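Local coordinates for LPXTG cell wall surface protein (Streptococcus gordonii, PDB 4IGB), which is a cell-wall-linked streptococcal surface protein that probably acts as an adhesin, represented here by its N-terminal N1 and N2 domains, at residues 53-58 with 67-72; 90-95 with 107-112; 149-154 with 280-285; 174-179 with 269-274. One frame throughout, in Å; residues are numbered along the deposited sequence.

Interaction 1: residues 53-58 with 67-72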
loop_
_atom_site.group_PDB
_atom_site.type_symbol
_atom_site.label_atom_id
_atom_site.label_comp_id
_atom_site.label_asym_id
_atom_site.label_seq_id
_atom_site.Cartn_x
_atom_site.Cartn_y
_atom_site.Cartn_z
ATOM N N SER B 53 2.723 28.795 -3.462
ATOM C CA SER B 53 3.965 28.883 -2.699
ATOM C C SER B 53 3.690 29.499 -1.320
ATOM O O SER B 53 3.239 30.631 -1.221
ATOM C CB SER B 53 4.994 29.714 -3.465
ATOM O OG SER B 53 6.225 29.748 -2.767
ATOM N N ASN B 54 3.963 28.750 -0.261
ATOM C CA ASN B 54 3.595 29.172 1.086
ATOM C C ASN B 54 2.124 29.541 1.152
ATOM O O ASN B 54 1.782 30.705 1.392
ATOM C CB ASN B 54 4.443 30.357 1.548
ATOM C CG ASN B 54 5.919 30.145 1.305
ATOM O OD1 ASN B 54 6.468 29.072 1.600
ATOM N ND2 ASN B 54 6.574 31.166 0.745
ATOM N N PRO B 55 1.257 28.562 0.922
ATOM C CA PRO B 55 -0.185 28.811 0.894
ATOM C C PRO B 55 -0.730 29.205 2.261
ATOM O O PRO B 55 -0.204 28.776 3.286
ATOM C CB PRO B 55 -0.758 27.457 0.474
ATOM C CG PRO B 55 0.223 26.469 0.987
ATOM C CD PRO B 55 1.572 27.124 0.881
ATOM N N HIS B 56 -1.780 30.018 2.264
ATOM C CA HIS B 56 -2.459 30.384 3.496
ATOM C C HIS B 56 -3.540 29.352 3.782
ATOM O O HIS B 56 -4.283 28.959 2.883
ATOM C CB HIS B 56 -3.069 31.780 3.379
ATOM C CG HIS B 56 -2.054 32.871 3.243
ATOM N ND1 HIS B 56 -1.605 33.609 4.317
ATOM C CD2 HIS B 56 -1.396 33.347 2.160
ATOM C CE1 HIS B 56 -0.718 34.493 3.902
ATOM N NE2 HIS B 56 -0.572 34.356 2.596
ATOM N N TYR B 57 -3.618 28.904 5.029
ATOM C CA TYR B 57 -4.565 27.859 5.395
ATOM C C TYR B 57 -5.993 28.373 5.546
ATOM O O TYR B 57 -6.280 29.208 6.402
ATOM C CB TYR B 57 -4.128 27.152 6.679
ATOM C CG TYR B 57 -5.056 26.033 7.092
ATOM C CD1 TYR B 57 -4.905 24.754 6.576
ATOM C CD2 TYR B 57 -6.090 26.259 7.991
ATOM C CE1 TYR B 57 -5.752 23.730 6.947
ATOM C CE2 TYR B 57 -6.942 25.240 8.368
ATOM C CZ TYR B 57 -6.769 23.978 7.842
ATOM O OH TYR B 57 -7.614 22.960 8.215
ATOM N N GLU B 58 -6.884 27.855 4.707
ATOM C CA GLU B 58 -8.321 28.144 4.805
ATOM C C GLU B 58 -8.774 29.547 4.354
ATOM O O GLU B 58 -9.760 29.679 3.614
ATOM C CB GLU B 58 -8.860 27.845 6.214
ATOM C CG GLU B 58 -10.356 28.123 6.335
ATOM C CD GLU B 58 -10.978 27.524 7.575
ATOM O OE1 GLU B 58 -10.242 27.263 8.550
ATOM O OE2 GLU B 58 -12.207 27.302 7.563
ATOM N N GLY B 67 6.175 24.837 2.428
ATOM C CA GLY B 67 6.570 25.785 1.400
ATOM C C GLY B 67 5.804 25.694 0.086
ATOM O O GLY B 67 5.078 26.620 -0.254
ATOM N N GLU B 68 5.969 24.606 -0.667
ATOM C CA GLU B 68 5.403 24.542 -2.028
ATOM C C GLU B 68 4.300 23.492 -2.189
ATOM O O GLU B 68 4.389 22.375 -1.675
ATOM C CB GLU B 68 6.499 24.344 -3.084
ATOM C CG GLU B 68 7.612 25.404 -3.053
ATOM C CD GLU B 68 7.141 26.806 -3.390
ATOM O OE1 GLU B 68 6.226 26.964 -4.213
ATOM O OE2 GLU B 68 7.706 27.774 -2.845
ATOM N N MET B 69 3.252 23.873 -2.905
ATOM C CA MET B 69 2.060 23.045 -3.010
ATOM C C MET B 69 1.526 23.060 -4.433
ATOM O O MET B 69 1.594 24.078 -5.129
ATOM C CB MET B 69 0.972 23.574 -2.068
ATOM C CG MET B 69 -0.425 23.027 -2.344
ATOM S SD MET B 69 -1.679 23.682 -1.219
ATOM C CE MET B 69 -1.294 22.763 0.272
ATOM N N GLU B 70 0.993 21.926 -4.864
ATOM C CA GLU B 70 0.217 21.900 -6.091
ATOM C C GLU B 70 -1.223 21.671 -5.695
ATOM O O GLU B 70 -1.554 20.665 -5.056
ATOM C CB GLU B 70 0.722 20.825 -7.055
ATOM C CG GLU B 70 0.097 20.928 -8.468
ATOM C CD GLU B 70 0.641 22.085 -9.290
ATOM O OE1 GLU B 70 1.639 22.717 -8.880
ATOM O OE2 GLU B 70 0.072 22.360 -10.367
ATOM N N ASN B 71 -2.078 22.618 -6.068
ATOM C CA ASN B 71 -3.454 22.644 -5.591
ATOM C C ASN B 71 -4.462 22.380 -6.684
ATOM O O ASN B 71 -4.271 22.801 -7.823
ATOM C CB ASN B 71 -3.788 23.996 -4.957
ATOM C CG ASN B 71 -4.989 23.917 -4.045
ATOM O OD1 ASN B 71 -5.792 24.845 -4.002
ATOM N ND2 ASN B 71 -5.129 22.811 -3.315
ATOM N N PHE B 72 -5.554 21.717 -6.324
ATOM C CA PHE B 72 -6.585 21.374 -7.296
ATOM C C PHE B 72 -7.962 21.705 -6.757
ATOM O O PHE B 72 -8.358 21.245 -5.671
ATOM C CB PHE B 72 -6.526 19.886 -7.648
ATOM C CG PHE B 72 -5.236 19.453 -8.275
ATOM C CD1 PHE B 72 -4.119 19.198 -7.492
ATOM C CD2 PHE B 72 -5.146 19.268 -9.652
ATOM C CE1 PHE B 72 -2.934 18.766 -8.074
ATOM C CE2 PHE B 72 -3.962 18.862 -10.235
ATOM C CZ PHE B 72 -2.854 18.605 -9.445
#

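Interaction 2: residues 90-95 with 107-112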
loop_
_atom_site.group_PDB
_atom_site.type_symbol
_atom_site.label_atom_id
_atom_site.label_comp_id
_atom_site.label_asym_id
_atom_site.label_seq_id
_atom_site.Cartn_x
_atom_site.Cartn_y
_atom_site.Cartn_z
ATOM N N LEU B 90 -9.857 13.957 -12.524
ATOM C CA LEU B 90 -8.418 14.024 -12.356
ATOM C C LEU B 90 -7.800 12.644 -12.267
ATOM O O LEU B 90 -8.204 11.816 -11.443
ATOM C CB LEU B 90 -8.068 14.815 -11.090
ATOM C CG LEU B 90 -6.573 15.069 -10.884
ATOM C CD1 LEU B 90 -6.026 15.889 -12.046
ATOM C CD2 LEU B 90 -6.302 15.783 -9.558
ATOM N N SER B 91 -6.802 12.421 -13.109
ATOM C CA SER B 91 -6.004 11.204 -13.103
ATOM C C SER B 91 -4.514 11.559 -13.029
ATOM O O SER B 91 -4.014 12.344 -13.846
ATOM C CB SER B 91 -6.292 10.390 -14.372
ATOM O OG SER B 91 -5.334 9.363 -14.523
ATOM N N LEU B 92 -3.803 10.988 -12.058
ATOM C CA LEU B 92 -2.412 11.360 -11.824
ATOM C C LEU B 92 -1.457 10.190 -11.906
ATOM O O LEU B 92 -1.816 9.059 -11.632
ATOM C CB LEU B 92 -2.252 11.972 -10.423
ATOM C CG LEU B 92 -3.131 13.191 -10.156
ATOM C CD1 LEU B 92 -3.069 13.552 -8.687
ATOM C CD2 LEU B 92 -2.678 14.354 -11.032
ATOM N N LYS B 93 -0.206 10.494 -12.199
ATOM C CA LYS B 93 0.848 9.520 -12.056
ATOM C C LYS B 93 1.974 10.116 -11.208
ATOM O O LYS B 93 2.359 11.270 -11.407
ATOM C CB LYS B 93 1.375 9.105 -13.433
ATOM C CG LYS B 93 2.457 8.062 -13.377
ATOM C CD LYS B 93 3.032 7.793 -14.750
ATOM C CE LYS B 93 4.241 6.852 -14.655
ATOM N NZ LYS B 93 4.645 6.378 -16.015
ATOM N N PHE B 94 2.474 9.339 -10.248
ATOM C CA PHE B 94 3.719 9.673 -9.575
ATOM C C PHE B 94 4.772 8.715 -10.082
ATOM O O PHE B 94 4.674 7.520 -9.860
ATOM C CB PHE B 94 3.584 9.569 -8.053
ATOM C CG PHE B 94 2.584 10.519 -7.466
ATOM C CD1 PHE B 94 2.992 11.717 -6.904
ATOM C CD2 PHE B 94 1.232 10.205 -7.463
ATOM C CE1 PHE B 94 2.061 12.605 -6.361
ATOM C CE2 PHE B 94 0.289 11.088 -6.932
ATOM C CZ PHE B 94 0.711 12.288 -6.373
ATOM N N THR B 95 5.774 9.242 -10.780
ATOM C CA THR B 95 6.787 8.403 -11.409
ATOM C C THR B 95 8.019 8.178 -10.519
ATOM O O THR B 95 8.568 9.119 -9.954
ATOM C CB THR B 95 7.262 9.004 -12.761
ATOM O OG1 THR B 95 6.143 9.182 -13.634
ATOM C CG2 THR B 95 8.265 8.073 -13.437
ATOM N N ALA B 107 3.297 5.210 -8.973
ATOM C CA ALA B 107 1.963 5.271 -8.401
ATOM C C ALA B 107 0.991 5.929 -9.369
ATOM O O ALA B 107 1.346 6.848 -10.109
ATOM C CB ALA B 107 1.970 6.027 -7.090
ATOM N N TYR B 108 -0.242 5.452 -9.346
ATOM C CA TYR B 108 -1.311 6.082 -10.100
ATOM C C TYR B 108 -2.401 6.440 -9.112
ATOM O O TYR B 108 -2.741 5.644 -8.243
ATOM C CB TYR B 108 -1.821 5.139 -11.195
ATOM C CG TYR B 108 -0.748 4.851 -12.212
ATOM C CD1 TYR B 108 -0.673 5.580 -13.390
ATOM C CD2 TYR B 108 0.224 3.892 -11.969
ATOM C CE1 TYR B 108 0.314 5.343 -14.319
ATOM C CE2 TYR B 108 1.228 3.642 -12.903
ATOM C CZ TYR B 108 1.265 4.379 -14.067
ATOM O OH TYR B 108 2.248 4.159 -14.990
ATOM N N LEU B 109 -2.925 7.651 -9.231
ATOM C CA LEU B 109 -3.980 8.110 -8.350
ATOM C C LEU B 109 -5.105 8.663 -9.217
ATOM O O LEU B 109 -4.978 9.724 -9.825
ATOM C CB LEU B 109 -3.458 9.186 -7.389
ATOM C CG LEU B 109 -4.367 9.509 -6.207
ATOM C CD1 LEU B 109 -4.485 8.289 -5.335
ATOM C CD2 LEU B 109 -3.831 10.703 -5.406
ATOM N N ASN B 110 -6.199 7.919 -9.289
ATOM C CA ASN B 110 -7.328 8.332 -10.100
ATOM C C ASN B 110 -8.529 8.746 -9.257
ATOM O O ASN B 110 -9.008 7.985 -8.399
ATOM C CB ASN B 110 -7.706 7.232 -11.101
ATOM C CG ASN B 110 -8.623 7.750 -12.195
ATOM O OD1 ASN B 110 -8.205 8.540 -13.040
ATOM N ND2 ASN B 110 -9.883 7.347 -12.160
ATOM N N PHE B 111 -8.988 9.971 -9.473
ATOM C CA PHE B 111 -10.248 10.414 -8.905
ATOM C C PHE B 111 -11.350 9.936 -9.823
ATOM O O PHE B 111 -11.554 10.480 -10.902
ATOM C CB PHE B 111 -10.283 11.936 -8.717
ATOM C CG PHE B 111 -9.450 12.407 -7.570
ATOM C CD1 PHE B 111 -8.066 12.487 -7.689
ATOM C CD2 PHE B 111 -10.038 12.722 -6.350
ATOM C CE1 PHE B 111 -7.283 12.897 -6.621
ATOM C CE2 PHE B 111 -9.252 13.129 -5.266
ATOM C CZ PHE B 111 -7.876 13.221 -5.414
ATOM N N ASN B 112 -12.049 8.893 -9.395
ATOM C CA ASN B 112 -13.117 8.318 -10.203
ATOM C C ASN B 112 -14.306 9.243 -10.193
ATOM O O ASN B 112 -15.010 9.377 -11.189
ATOM C CB ASN B 112 -13.509 6.963 -9.635
ATOM C CG ASN B 112 -12.314 6.036 -9.509
ATOM O OD1 ASN B 112 -11.598 5.790 -10.489
ATOM N ND2 ASN B 112 -12.065 5.548 -8.293
#

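Interaction 3: residues 149-154 with 280-285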
loop_
_atom_site.group_PDB
_atom_site.type_symbol
_atom_site.label_atom_id
_atom_site.label_comp_id
_atom_site.label_asym_id
_atom_site.label_seq_id
_atom_site.Cartn_x
_atom_site.Cartn_y
_atom_site.Cartn_z
ATOM N N ALA B 149 3.304 13.142 0.852
ATOM C CA ALA B 149 1.896 12.914 1.066
ATOM C C ALA B 149 1.034 13.773 0.157
ATOM O O ALA B 149 1.491 14.775 -0.404
ATOM C CB ALA B 149 1.537 13.167 2.538
ATOM N N PHE B 150 -0.212 13.362 0.014
ATOM C CA PHE B 150 -1.221 14.200 -0.613
ATOM C C PHE B 150 -2.377 14.442 0.351
ATOM O O PHE B 150 -2.562 13.703 1.328
ATOM C CB PHE B 150 -1.700 13.608 -1.941
ATOM C CG PHE B 150 -2.222 12.200 -1.845
ATOM C CD1 PHE B 150 -3.544 11.958 -1.507
ATOM C CD2 PHE B 150 -1.393 11.118 -2.122
ATOM C CE1 PHE B 150 -4.041 10.662 -1.437
ATOM C CE2 PHE B 150 -1.874 9.814 -2.044
ATOM C CZ PHE B 150 -3.209 9.586 -1.715
ATOM N N GLU B 151 -3.152 15.482 0.073
ATOM C CA GLU B 151 -4.240 15.885 0.946
ATOM C C GLU B 151 -5.555 15.914 0.194
ATOM O O GLU B 151 -5.629 16.488 -0.878
ATOM C CB GLU B 151 -3.936 17.278 1.487
ATOM C CG GLU B 151 -5.022 17.907 2.342
ATOM C CD GLU B 151 -4.498 19.118 3.098
ATOM O OE1 GLU B 151 -3.264 19.336 3.061
ATOM O OE2 GLU B 151 -5.311 19.851 3.717
ATOM N N ILE B 152 -6.586 15.285 0.752
ATOM C CA ILE B 152 -7.923 15.343 0.178
ATOM C C ILE B 152 -8.842 16.025 1.175
ATOM O O ILE B 152 -8.799 15.722 2.366
ATOM C CB ILE B 152 -8.457 13.946 -0.149
ATOM C CG1 ILE B 152 -7.486 13.213 -1.076
ATOM C CG2 ILE B 152 -9.818 14.043 -0.798
ATOM C CD1 ILE B 152 -7.798 11.757 -1.261
ATOM N N GLY B 153 -9.662 16.960 0.703
ATOM C CA GLY B 153 -10.507 17.727 1.606
ATOM C C GLY B 153 -10.972 19.028 0.978
ATOM O O GLY B 153 -10.570 19.359 -0.141
ATOM N N ASN B 154 -11.817 19.770 1.696
ATOM C CA ASN B 154 -12.427 20.988 1.154
ATOM C C ASN B 154 -12.002 22.245 1.914
ATOM O O ASN B 154 -12.698 23.260 1.907
ATOM C CB ASN B 154 -13.941 20.868 1.168
ATOM C CG ASN B 154 -14.507 20.784 2.575
ATOM O OD1 ASN B 154 -13.771 20.580 3.541
ATOM N ND2 ASN B 154 -15.819 20.941 2.694
ATOM N N SER B 280 -9.888 18.222 6.079
ATOM C CA SER B 280 -9.145 17.461 5.100
ATOM C C SER B 280 -8.291 16.446 5.833
ATOM O O SER B 280 -8.111 16.536 7.058
ATOM C CB SER B 280 -8.273 18.386 4.255
ATOM O OG SER B 280 -7.249 18.964 5.040
ATOM N N ALA B 281 -7.788 15.474 5.085
ATOM C CA ALA B 281 -6.906 14.466 5.645
ATOM C C ALA B 281 -5.712 14.256 4.728
ATOM O O ALA B 281 -5.762 14.557 3.531
ATOM C CB ALA B 281 -7.657 13.145 5.854
ATOM N N VAL B 282 -4.644 13.719 5.296
ATOM C CA VAL B 282 -3.381 13.610 4.593
ATOM C C VAL B 282 -3.054 12.135 4.442
ATOM O O VAL B 282 -3.221 11.354 5.386
ATOM C CB VAL B 282 -2.251 14.339 5.370
ATOM C CG1 VAL B 282 -0.927 14.208 4.648
ATOM C CG2 VAL B 282 -2.598 15.801 5.559
ATOM N N PHE B 283 -2.584 11.758 3.260
ATOM C CA PHE B 283 -2.325 10.361 2.958
ATOM C C PHE B 283 -0.978 10.155 2.298
ATOM O O PHE B 283 -0.551 10.956 1.464
ATOM C CB PHE B 283 -3.381 9.819 1.998
ATOM C CG PHE B 283 -4.786 10.007 2.472
ATOM C CD1 PHE B 283 -5.406 9.035 3.238
ATOM C CD2 PHE B 283 -5.491 11.150 2.137
ATOM C CE1 PHE B 283 -6.713 9.205 3.678
ATOM C CE2 PHE B 283 -6.791 11.332 2.560
ATOM C CZ PHE B 283 -7.411 10.355 3.335
ATOM N N GLY B 284 -0.336 9.048 2.643
ATOM C CA GLY B 284 0.788 8.549 1.871
ATOM C C GLY B 284 0.429 7.198 1.297
ATOM O O GLY B 284 -0.654 6.685 1.556
ATOM N N LEU B 285 1.320 6.606 0.512
ATOM C CA LEU B 285 1.110 5.237 0.080
ATOM C C LEU B 285 2.289 4.413 0.555
ATOM O O LEU B 285 3.420 4.881 0.548
ATOM C CB LEU B 285 0.953 5.134 -1.435
ATOM C CG LEU B 285 -0.162 5.958 -2.079
ATOM C CD1 LEU B 285 -0.095 5.783 -3.596
ATOM C CD2 LEU B 285 -1.515 5.520 -1.557
#

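Interaction 4: residues 174-179 with 269-274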
loop_
_atom_site.group_PDB
_atom_site.type_symbol
_atom_site.label_atom_id
_atom_site.label_comp_id
_atom_site.label_asym_id
_atom_site.label_seq_id
_atom_site.Cartn_x
_atom_site.Cartn_y
_atom_site.Cartn_z
ATOM N N ALA B 174 -14.943 12.139 -2.184
ATOM C CA ALA B 174 -14.016 11.766 -3.244
ATOM C C ALA B 174 -13.847 10.261 -3.310
ATOM O O ALA B 174 -13.477 9.628 -2.322
ATOM C CB ALA B 174 -12.655 12.448 -3.034
ATOM N N ASP B 175 -14.109 9.705 -4.487
ATOM C CA ASP B 175 -13.961 8.280 -4.762
ATOM C C ASP B 175 -12.685 8.116 -5.590
ATOM O O ASP B 175 -12.582 8.631 -6.697
ATOM C CB ASP B 175 -15.201 7.783 -5.515
ATOM C CG ASP B 175 -15.183 6.296 -5.795
ATOM O OD1 ASP B 175 -14.105 5.736 -6.073
ATOM O OD2 ASP B 175 -16.273 5.680 -5.743
ATOM N N VAL B 176 -11.711 7.401 -5.038
ATOM C CA VAL B 176 -10.353 7.443 -5.549
ATOM C C VAL B 176 -9.750 6.048 -5.620
ATOM O O VAL B 176 -10.001 5.190 -4.769
ATOM C CB VAL B 176 -9.452 8.312 -4.641
ATOM C CG1 VAL B 176 -8.125 8.560 -5.299
ATOM C CG2 VAL B 176 -10.141 9.660 -4.284
ATOM N N THR B 177 -8.943 5.816 -6.639
ATOM C CA THR B 177 -8.252 4.549 -6.754
ATOM C C THR B 177 -6.757 4.830 -6.790
ATOM O O THR B 177 -6.286 5.610 -7.614
ATOM C CB THR B 177 -8.697 3.803 -8.011
ATOM O OG1 THR B 177 -10.098 3.545 -7.924
ATOM C CG2 THR B 177 -7.925 2.470 -8.179
ATOM N N ALA B 178 -6.023 4.222 -5.860
ATOM C CA ALA B 178 -4.583 4.329 -5.838
ATOM C C ALA B 178 -4.026 2.985 -6.247
ATOM O O ALA B 178 -4.576 1.936 -5.901
ATOM C CB ALA B 178 -4.090 4.706 -4.441
ATOM N N GLU B 179 -2.923 3.014 -6.979
ATOM C CA GLU B 179 -2.315 1.788 -7.462
ATOM C C GLU B 179 -0.824 1.993 -7.589
ATOM O O GLU B 179 -0.374 3.042 -8.048
ATOM C CB GLU B 179 -2.900 1.382 -8.824
ATOM C CG GLU B 179 -2.320 0.079 -9.366
ATOM C CD GLU B 179 -2.683 -0.178 -10.827
ATOM O OE1 GLU B 179 -3.744 0.272 -11.280
ATOM O OE2 GLU B 179 -1.895 -0.826 -11.534
ATOM N N MET B 269 -6.110 -0.029 -4.371
ATOM C CA MET B 269 -7.184 0.142 -3.409
ATOM C C MET B 269 -8.104 1.242 -3.907
ATOM O O MET B 269 -7.639 2.310 -4.316
ATOM C CB MET B 269 -6.614 0.509 -2.028
ATOM C CG MET B 269 -7.600 0.350 -0.873
ATOM S SD MET B 269 -6.848 0.473 0.787
ATOM C CE MET B 269 -5.459 -0.640 0.672
ATOM N N ASN B 270 -9.407 0.972 -3.895
ATOM C CA ASN B 270 -10.398 1.995 -4.216
ATOM C C ASN B 270 -10.954 2.515 -2.900
ATOM O O ASN B 270 -11.799 1.878 -2.278
ATOM C CB ASN B 270 -11.497 1.409 -5.112
ATOM C CG ASN B 270 -12.597 2.412 -5.455
ATOM O OD1 ASN B 270 -13.671 2.066 -5.961
ATOM N ND2 ASN B 270 -12.327 3.669 -5.167
ATOM N N PHE B 271 -10.436 3.650 -2.453
ATOM C CA PHE B 271 -10.862 4.255 -1.194
ATOM C C PHE B 271 -11.684 5.493 -1.464
ATOM O O PHE B 271 -11.900 5.883 -2.611
ATOM C CB PHE B 271 -9.657 4.611 -0.310
ATOM C CG PHE B 271 -8.777 5.705 -0.881
ATOM C CD1 PHE B 271 -7.825 5.416 -1.846
ATOM C CD2 PHE B 271 -8.909 7.026 -0.452
ATOM C CE1 PHE B 271 -7.009 6.425 -2.370
ATOM C CE2 PHE B 271 -8.097 8.033 -0.966
ATOM C CZ PHE B 271 -7.146 7.732 -1.923
ATOM N N GLY B 272 -12.160 6.110 -0.395
ATOM C CA GLY B 272 -12.953 7.307 -0.518
ATOM C C GLY B 272 -12.718 8.136 0.726
ATOM O O GLY B 272 -12.163 7.650 1.713
ATOM N N TYR B 273 -13.115 9.395 0.665
ATOM C CA TYR B 273 -13.000 10.293 1.796
ATOM C C TYR B 273 -14.147 11.260 1.699
ATOM O O TYR B 273 -14.426 11.783 0.614
ATOM C CB TYR B 273 -11.690 11.074 1.726
ATOM C CG TYR B 273 -11.534 12.122 2.821
ATOM C CD1 TYR B 273 -11.085 11.768 4.092
ATOM C CD2 TYR B 273 -11.823 13.463 2.578
ATOM C CE1 TYR B 273 -10.941 12.721 5.098
ATOM C CE2 TYR B 273 -11.671 14.427 3.576
ATOM C CZ TYR B 273 -11.238 14.047 4.834
ATOM O OH TYR B 273 -11.085 14.994 5.822
ATOM N N SER B 274 -14.829 11.506 2.809
ATOM C CA SER B 274 -15.826 12.573 2.810
ATOM C C SER B 274 -15.568 13.540 3.958
ATOM O O SER B 274 -15.104 13.138 5.030
ATOM C CB SER B 274 -17.261 12.034 2.817
ATOM O OG SER B 274 -17.578 11.369 4.023
#

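Interaction 1: residues 53-58 with 67-72
Ser53 and Glu68 face each other as an antiparallel, non-hydrogen-bonded pair, and their side chains meet on one face of the sheet. Ser53 OG donates to Glu68 OE2; the modelled 2.5 Å between Ser53 OG and Glu68 OE2 is very short, so the length itself is doubtful. The glutamate gets there by folding back at its second torsion (chi2 -65°), which lays the carboxylate alongside the serine. Its other oxygen, OE1, accepts from His51 NE2, so both carboxylate oxygens have a donor.

Between the two segments the backbone contributes one bond. Asn54 N points almost straight at Gly67 O, with 167° at the hydrogen, though the 2.4 Å between Asn54 N and Gly67 O is again too short to take literally. Gly67 follows a cis peptide bond, and its carbonyl also receives the CA-H of Ser53, with Ser53 CA 3.5 Å from Gly67 O. Pro55 has no N-H to offer; its ring meets the sulfur instead, Pro55 CG lying 4.0 Å from Met69 SD.

Pro55 and Met69 both rest on Tyr157 of strand 157-158, which pairs with strand 56-57. Strand 68-75 itself runs between the edge strand 47-53 and strand 135-142, where Met69 touches Ser140 and Ser142.

Interaction 2: residues 90-95 with 107-112
Leu92 and Leu109 sit opposite each other at the apolar centre, Leu92 CB 4.3 Å from Leu109 CB. Beside them the Phe94 ring turns an edge to Leu109, its CE2 4.2 Å from Leu109 CB, while the root of the same side chain packs on Ala107, where Phe94 CB lies 4.0 Å from Ala107 CB. At the other end Leu90 and Phe111 lie side by side and point the same way, and Leu90 O lies in the plane of the Phe111 ring, at its edge.

Backbone bonds join the two strands beneath these side chains. Leu92 and Leu109 exchange N-H and C=O in both directions, as do Phe94 and Ala107; Phe111 N reaches Leu90 O at 2.8 Å.

The opposite face is polar. Lys93, extended along its whole length, runs beside the Tyr108 ring, with Lys93 CG 3.6 Å from Tyr108 CE1 and Lys93 CE 3.4 Å from Tyr108 OH. Arg181 makes a cation-pi contact with the same ring. Farther along, Asn110 sets its OD1 3.0 Å from Ser91 CB and spends its ND2 on Asn112 OD1, which lies close to the amide plane of Asn110.

With Phe139 of strand 135-142 touching Leu90, Leu92 and Leu109, this is a long beta hairpin forming part of one sheet of a beta sandwich: greasy inner face, polar outer face.

Interaction 3: residues 149-154 with 280-285
Phe150 and Phe283 form a hydrogen-bonded pair in the antiparallel strands 149-153 and 280-287, which lie side by side in one sheet of the N1 beta sandwich. Each of the two residues gives its N-H to the other's carbonyl, and Ile152 and Ala281 do the same two positions on.

Glu151 is the side chain to follow, on the face it shares with Val282. Its CB passes 3.9 Å from Ala281 O, and CG comes to 3.6 Å from the same Ala281 O. With CG anti to the backbone N (chi1 176°) and the chain extended beyond, the carboxylate is carried along to Ser280, where Glu151 CD lies 3.4 Å from Ser280 OG. Ser280 OG donates to Glu151 OE2 on the anti side, 32° out of the carboxylate plane; the modelled 2.5 Å between Ser280 OG and Glu151 OE2 is very short and should not be taken literally. Tyr157 OH binds the same oxygen, while OE1 takes a weak bond from Trp145 NE1, so the buried acid is gripped at both oxygens.

Next to this, Gly153 and Ser280 come very close, with Gly153 CA 3.5 Å from Ser280 CB; the positive phi of Gly153 is one that suits glycine. The other end of the pair is tight too, with Ala149 CB 3.4 Å from Val282 CG1.

On the opposite face Ile152 CD1 touches Phe283 CE2 at 4.0 Å. The two phenyl rings are near parallel but slid apart, and it is Phe283 CB that lies over the Phe150 face, 4.0 Å from the centroid.

Interaction 4: residues 174-179 with 269-274
Asn270 ND2 spends itself on two acceptors of the facing strand: Asp175 OD1 at 2.9 Å and Val176 O at 2.8 Å. The first bond is the straighter, 168° at the hydrogen, and Asp175 OD1 is met on its syn side with the carboxylate and amide planes turned 32° apart. In the second the amide nitrogen stands well above the carbonyl plane of Val176. Phe271 N also approaches Val176 O, but that backbone bond is bent and weak, so Val176 O takes the side-chain amide as a second donor.

Beyond the two segments, Lys214 NZ forms a salt bridge with Asp175 OD2 and a hydrogen bond with Asn270 OD1, so that both ends of the amide are bonded, which fixes its rotation; Asn112 ND2 adds a donor to Asp175 OD1 and to Thr177 OG1.

The other face is apolar. Phe271 has CG between its backbone N and carbonyl carbon (chi1 66°), which swings the ring across to Val176: Val176 CB lies over one face, 3.9 Å from the centroid, and Val176 CG1 is 3.6 Å from Phe271 CZ. Ala178 CB comes up at the ring edge, 4.0 Å from Phe271 CE1. At Gly272 the strands press together, Gly272 CA being 3.0 Å from Ala174 O.

Gathered round Asp175 are a lysine and two amides, an environment that should favour its ionised form and fix the Asn270 amide, while Val176, Ala178 and Phe271 supply the greasy side facing the sandwich interior.

All four contacts lie in the N1 domain. Along the chain, interactions 1, 2 and 3 open in that order, and interaction 4 is nested inside the loop that interaction 3 closes. Interactions 1 and 3 both reach one antiparallel sheet, their centres about 13 Å apart; interactions 2 and 4, about 11 Å apart, belong to the other, where Tyr108 N reaches Glu179 O and Asn112 N reaches Asp175 O between neighbouring strands. The sheets meet across the core: Phe72 on Leu90, Leu109 on Phe150, Ile152 on Phe271 and Ala281 on Tyr273. Strands 149-153 and 280-287 join distant sequence within one sheet; the hairpin of 84-100 and 103-118 lies in the sheet facing it.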